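Local structure of long form D7clu1 salivary protein (Culex quinquefasciatus, 6V4C) at residues Q72-K77 with V82-G87; V255-E260 with S284-L289. The protein binds and sequesters ADP, ATP and related adenine compounds in the bitten host, inhibiting platelet aggregation and so easing the mosquito's blood feeding. All blocks are in the same frame, centred on the assembly; numbering follows the deposited sequence.

Interaction 1: Q72-K77 with V82-G87; sequences QYEAYK and VDQTKG
Y73 and E74, at the end of helix 66-75, meet the first turn of helix 84-94 in a mixed aromatic and polar contact between neighbouring helices, with short helix 77-80 in the connection. It illustrates how one tyrosine can use its face, rim and hydroxyl for different tasks. With CG anti to the backbone N, the chi1 of 168° carries the Y73 ring toward 82-87. G87, lacking a side chain, lets its CA settle over the middle of one ring face, a CH-pi contact 4.0 Å from the centroid. The opposite face receives K77 CB nearer the rim, so the ring lies between G87 CA and a residue of its own segment. Beside it, Y73 CE1 lies 3.8 Å from V82 CB. At the far end, Y73 OH donates to V82 O at 2.7 Å, approaching from above the carbonyl plane, 36° out of it. This secures the tyrosine to the residue just before the N-cap, D83, whose own O accepts from G87 N at 2.8 Å.

Toward solvent, a second link joins the same helices. The E74 chain bends at chi2 to bring OE2 within 2.8 Å of Q84 NE2, which donates with an N-H...O angle of 142°. The Q84 amide also stands almost perpendicular to the Y73 ring, and its NE2 makes a weak bond to D88. I125 of helix 121-125 also touches Y73. The result is a junction of successive helices in the all-helical PBP/GOBP fold, pinned by a tyrosine bonded to the backbone at a helix start.

Interaction 2: V255-E260 with S284-L289; sequences VLDYIE and SKVKAL
V286 is the first residue of 284-289 to touch 255-260, and its CG2 methyl is the part that does so. This branch, anti to the carbonyl carbon, rests against the carboxylate of D257, 3.5 Å from both D257 CG and D257 OD2. The two side chains meet nearly at a right angle, with no hydrogen bond between them; D257 OD2 instead bonds to a glycerol, probably from the crystallisation liquor. One turn later comes L289, whose N continues the helix by bonding to K285 O at 3.1 Å. Its side chain points at helix 249-263 and meets E260 from the opposite direction: L289 CD1 lies 3.6 Å from E260 CD and 3.7 Å from E260 CG, while L289 CD2 approaches E260 OE2 at 3.7 Å.

E260 shows how a buried acid can serve two environments. Its CG lies opposite the backbone N (chi1 178°) and the chain is extended beyond it, which sets CG and CD against L289 CD1 and sends the oxygens to polar partners: OE1 forms a salt bridge with R170, and OE2 accepts from S149 OG. The arginine would be expected to stabilise the charged form, and it also touches V286 and L289. Two helices thus pack through i, i+3 pairs taken in the same order, D257 with V286 and E260 with L289, in the all-helical C-terminal half of this D7 protein, where C167-C295 also ties the chain end to helix 164-172.

How the interactions relate
Interactions 1 and 2 follow one another along the chain and lie on opposite sides of its centre. The centres of the contacts are about 23 and 17 Å from the centre of the chain and about 39 Å from each other; their nearest atoms are about 22 Å apart, so neither touches the other. Interaction 1 falls within the first PBP/GOBP region, away from the ADP and zinc sites, whereas interaction 2, in the C-terminal half, lies near residues that bind ADP. There the side chain of E260 is about 9 Å from that of K144 and about 10 Å from that of Y266, both ADP-binding residues. The D257 side chain is about 10 Å from a zinc ion.

Interaction 1: Q72-K77 with V82-G87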
loop_
_atom_site.group_PDB
_atom_site.type_symbol
_atom_site.label_atom_id
_atom_site.label_comp_id
_atom_site.label_asym_id
_atom_site.label_seq_id
_atom_site.Cartn_x
_atom_site.Cartn_y
_atom_site.Cartn_z
ATOM N N GLN A 72 -10.597 10.669 10.827
ATOM C CA GLN A 72 -10.278 9.247 10.797
ATOM C C GLN A 72 -11.004 8.498 11.906
ATOM O O GLN A 72 -11.502 7.386 11.692
ATOM C CB GLN A 72 -8.769 9.040 10.909
ATOM C CG GLN A 72 -8.339 7.579 10.904
ATOM C CD GLN A 72 -8.547 6.906 9.559
ATOM O OE1 GLN A 72 -8.531 7.557 8.516
ATOM N NE2 GLN A 72 -8.743 5.591 9.580
ATOM N N TYR A 73 -11.077 9.092 13.101
ATOM C CA TYR A 73 -11.806 8.454 14.191
ATOM C C TYR A 73 -13.290 8.344 13.865
ATOM O O TYR A 73 -13.908 7.294 14.075
ATOM C CB TYR A 73 -11.608 9.222 15.501
ATOM C CG TYR A 73 -12.577 8.772 16.570
ATOM C CD1 TYR A 73 -12.344 7.615 17.298
ATOM C CD2 TYR A 73 -13.746 9.481 16.824
ATOM C CE1 TYR A 73 -13.236 7.184 18.259
ATOM C CE2 TYR A 73 -14.645 9.055 17.784
ATOM C CZ TYR A 73 -14.382 7.904 18.498
ATOM O OH TYR A 73 -15.266 7.470 19.456
ATOM N N GLU A 74 -13.879 9.428 13.354
ATOM C CA GLU A 74 -15.311 9.436 13.079
ATOM C C GLU A 74 -15.689 8.435 11.999
ATOM O O GLU A 74 -16.801 7.895 12.016
ATOM C CB GLU A 74 -15.761 10.839 12.673
ATOM C CG GLU A 74 -15.722 11.847 13.806
ATOM C CD GLU A 74 -16.744 11.553 14.885
ATOM O OE1 GLU A 74 -17.893 11.200 14.544
ATOM O OE2 GLU A 74 -16.396 11.673 16.077
ATOM N N ALA A 75 -14.780 8.173 11.058
ATOM C CA ALA A 75 -15.115 7.314 9.928
ATOM C C ALA A 75 -15.331 5.865 10.347
ATOM O O ALA A 75 -16.037 5.122 9.655
ATOM C CB ALA A 75 -14.028 7.410 8.861
ATOM N N TYR A 76 -14.738 5.441 11.464
ATOM C CA TYR A 76 -14.803 4.047 11.891
ATOM C C TYR A 76 -15.074 3.925 13.386
ATOM O O TYR A 76 -14.573 3.007 14.038
ATOM C CB TYR A 76 -13.532 3.288 11.508
ATOM C CG TYR A 76 -13.241 3.317 10.027
ATOM C CD1 TYR A 76 -13.754 2.345 9.182
ATOM C CD2 TYR A 76 -12.460 4.323 9.473
ATOM C CE1 TYR A 76 -13.496 2.370 7.823
ATOM C CE2 TYR A 76 -12.198 4.361 8.117
ATOM C CZ TYR A 76 -12.719 3.381 7.296
ATOM O OH TYR A 76 -12.460 3.412 5.945
ATOM N N LYS A 77 -15.866 4.844 13.942
ATOM C CA LYS A 77 -16.139 4.804 15.375
ATOM C C LYS A 77 -16.948 3.573 15.761
ATOM O O LYS A 77 -16.813 3.069 16.880
ATOM C CB LYS A 77 -16.846 6.084 15.829
ATOM C CG LYS A 77 -18.329 6.146 15.490
ATOM N N VAL A 82 -12.981 2.783 20.380
ATOM C CA VAL A 82 -12.466 3.906 21.155
ATOM C C VAL A 82 -13.629 4.835 21.478
ATOM O O VAL A 82 -14.431 5.162 20.594
ATOM C CB VAL A 82 -11.358 4.656 20.391
ATOM C CG1 VAL A 82 -10.833 5.823 21.216
ATOM C CG2 VAL A 82 -10.231 3.709 20.019
ATOM N N ASP A 83 -13.715 5.260 22.737
ATOM C CA ASP A 83 -14.784 6.152 23.161
ATOM C C ASP A 83 -14.610 7.538 22.551
ATOM O O ASP A 83 -13.494 7.997 22.295
ATOM C CB ASP A 83 -14.814 6.265 24.686
ATOM C CG ASP A 83 -13.511 5.832 25.331
ATOM O OD1 ASP A 83 -13.112 4.663 25.138
ATOM O OD2 ASP A 83 -12.886 6.661 26.027
ATOM N N GLN A 84 -15.746 8.207 22.324
ATOM C CA GLN A 84 -15.728 9.561 21.775
ATOM C C GLN A 84 -14.866 10.499 22.608
ATOM O O GLN A 84 -14.238 11.413 22.060
ATOM C CB GLN A 84 -17.155 10.104 21.669
ATOM C CG GLN A 84 -17.268 11.461 20.985
ATOM C CD GLN A 84 -17.590 11.363 19.503
ATOM O OE1 GLN A 84 -18.371 10.514 19.080
ATOM N NE2 GLN A 84 -16.987 12.239 18.707
ATOM N N THR A 85 -14.810 10.279 23.924
ATOM C CA THR A 85 -13.957 11.094 24.782
ATOM C C THR A 85 -12.487 10.918 24.415
ATOM O O THR A 85 -11.771 11.894 24.173
ATOM C CB THR A 85 -14.204 10.740 26.252
ATOM O OG1 THR A 85 -15.526 11.150 26.628
ATOM C CG2 THR A 85 -13.185 11.435 27.147
ATOM N N LYS A 86 -12.024 9.665 24.370
ATOM C CA LYS A 86 -10.626 9.401 24.038
ATOM C C LYS A 86 -10.307 9.787 22.599
ATOM O O LYS A 86 -9.183 10.218 22.310
ATOM C CB LYS A 86 -10.298 7.925 24.282
ATOM C CG LYS A 86 -8.819 7.572 24.178
ATOM C CD LYS A 86 -8.140 7.579 25.537
ATOM N N GLY A 87 -11.274 9.645 21.690
ATOM C CA GLY A 87 -11.072 10.007 20.300
ATOM C C GLY A 87 -10.712 11.467 20.118
ATOM O O GLY A 87 -9.637 11.789 19.594
#

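Interaction 2: V255-E260 with S284-L289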
loop_
_atom_site.group_PDB
_atom_site.type_symbol
_atom_site.label_atom_id
_atom_site.label_comp_id
_atom_site.label_asym_id
_atom_site.label_seq_id
_atom_site.Cartn_x
_atom_site.Cartn_y
_atom_site.Cartn_z
ATOM N N VAL A 255 7.859 -8.123 -13.101
ATOM C CA VAL A 255 7.506 -7.099 -12.120
ATOM C C VAL A 255 6.142 -7.394 -11.513
ATOM O O VAL A 255 5.971 -7.385 -10.288
ATOM C CB VAL A 255 7.542 -5.701 -12.764
ATOM C CG1 VAL A 255 6.923 -4.673 -11.827
ATOM C CG2 VAL A 255 8.965 -5.315 -13.116
ATOM N N LEU A 256 5.148 -7.660 -12.363
ATOM C CA LEU A 256 3.780 -7.834 -11.888
ATOM C C LEU A 256 3.636 -9.077 -11.018
ATOM O O LEU A 256 2.924 -9.049 -10.010
ATOM C CB LEU A 256 2.818 -7.892 -13.071
ATOM C CG LEU A 256 1.715 -6.840 -13.039
ATOM C CD1 LEU A 256 2.311 -5.444 -13.064
ATOM C CD2 LEU A 256 0.757 -7.044 -14.193
ATOM N N ASP A 257 4.288 -10.182 -11.399
ATOM C CA ASP A 257 4.200 -11.399 -10.595
ATOM C C ASP A 257 4.675 -11.151 -9.170
ATOM O O ASP A 257 4.057 -11.623 -8.211
ATOM C CB ASP A 257 5.016 -12.526 -11.228
ATOM C CG ASP A 257 4.369 -13.094 -12.475
ATOM O OD1 ASP A 257 3.137 -12.965 -12.630
ATOM O OD2 ASP A 257 5.100 -13.676 -13.302
ATOM N N TYR A 258 5.773 -10.410 -9.011
ATOM C CA TYR A 258 6.294 -10.158 -7.673
ATOM C C TYR A 258 5.404 -9.190 -6.906
ATOM O O TYR A 258 5.173 -9.373 -5.704
ATOM C CB TYR A 258 7.729 -9.649 -7.762
ATOM C CG TYR A 258 8.480 -9.681 -6.456
ATOM C CD1 TYR A 258 8.360 -10.759 -5.586
ATOM C CD2 TYR A 258 9.328 -8.643 -6.100
ATOM C CE1 TYR A 258 9.054 -10.792 -4.393
ATOM C CE2 TYR A 258 10.028 -8.667 -4.911
ATOM C CZ TYR A 258 9.890 -9.742 -4.061
ATOM O OH TYR A 258 10.589 -9.761 -2.878
ATOM N N ILE A 259 4.883 -8.158 -7.580
ATOM C CA ILE A 259 3.865 -7.310 -6.966
ATOM C C ILE A 259 2.699 -8.153 -6.464
ATOM O O ILE A 259 2.232 -7.988 -5.330
ATOM C CB ILE A 259 3.393 -6.221 -7.948
ATOM C CG1 ILE A 259 4.486 -5.172 -8.164
ATOM C CG2 ILE A 259 2.111 -5.575 -7.442
ATOM C CD1 ILE A 259 4.187 -4.189 -9.289
ATOM N N GLU A 260 2.218 -9.075 -7.301
ATOM C CA GLU A 260 1.073 -9.900 -6.919
ATOM C C GLU A 260 1.363 -10.705 -5.661
ATOM O O GLU A 260 0.550 -10.735 -4.729
ATOM C CB GLU A 260 0.679 -10.831 -8.064
ATOM C CG GLU A 260 -0.474 -11.737 -7.688
ATOM C CD GLU A 260 -1.168 -12.360 -8.877
ATOM O OE1 GLU A 260 -0.551 -12.451 -9.959
ATOM O OE2 GLU A 260 -2.341 -12.756 -8.721
ATOM N N SER A 284 6.789 -21.471 -8.836
ATOM C CA SER A 284 5.713 -22.229 -8.205
ATOM C C SER A 284 4.653 -21.310 -7.610
ATOM O O SER A 284 3.491 -21.713 -7.474
ATOM C CB SER A 284 6.267 -23.216 -7.171
ATOM O OG SER A 284 7.112 -22.567 -6.231
ATOM N N LYS A 285 5.024 -20.078 -7.257
ATOM C CA LYS A 285 4.024 -19.133 -6.770
ATOM C C LYS A 285 3.096 -18.678 -7.891
ATOM O O LYS A 285 1.879 -18.573 -7.695
ATOM C CB LYS A 285 4.702 -17.944 -6.096
ATOM C CG LYS A 285 5.355 -18.310 -4.782
ATOM C CD LYS A 285 5.784 -17.083 -4.004
ATOM C CE LYS A 285 6.132 -17.457 -2.570
ATOM N NZ LYS A 285 4.976 -18.077 -1.856
ATOM N N VAL A 286 3.653 -18.400 -9.072
ATOM C CA VAL A 286 2.826 -18.041 -10.221
ATOM C C VAL A 286 1.932 -19.213 -10.616
ATOM O O VAL A 286 0.762 -19.027 -10.971
ATOM C CB VAL A 286 3.708 -17.556 -11.388
ATOM C CG1 VAL A 286 2.879 -17.337 -12.644
ATOM C CG2 VAL A 286 4.435 -16.280 -11.007
ATOM N N LYS A 287 2.462 -20.438 -10.541
ATOM C CA LYS A 287 1.644 -21.612 -10.840
ATOM C C LYS A 287 0.479 -21.745 -9.866
ATOM O O LYS A 287 -0.645 -22.053 -10.276
ATOM C CB LYS A 287 2.501 -22.879 -10.829
ATOM C CG LYS A 287 3.182 -23.188 -12.159
ATOM N N ALA A 288 0.729 -21.521 -8.571
ATOM C CA ALA A 288 -0.342 -21.646 -7.587
ATOM C C ALA A 288 -1.417 -20.587 -7.807
ATOM O O ALA A 288 -2.608 -20.847 -7.601
ATOM C CB ALA A 288 0.229 -21.562 -6.171
ATOM N N LEU A 289 -1.013 -19.386 -8.235
ATOM C CA LEU A 289 -1.983 -18.329 -8.512
ATOM C C LEU A 289 -2.791 -18.632 -9.769
ATOM O O LEU A 289 -3.981 -18.299 -9.842
ATOM C CB LEU A 289 -1.273 -16.980 -8.626
ATOM C CG LEU A 289 -0.758 -16.383 -7.316
ATOM C CD1 LEU A 289 0.343 -15.367 -7.572
ATOM C CD2 LEU A 289 -1.907 -15.742 -6.547
#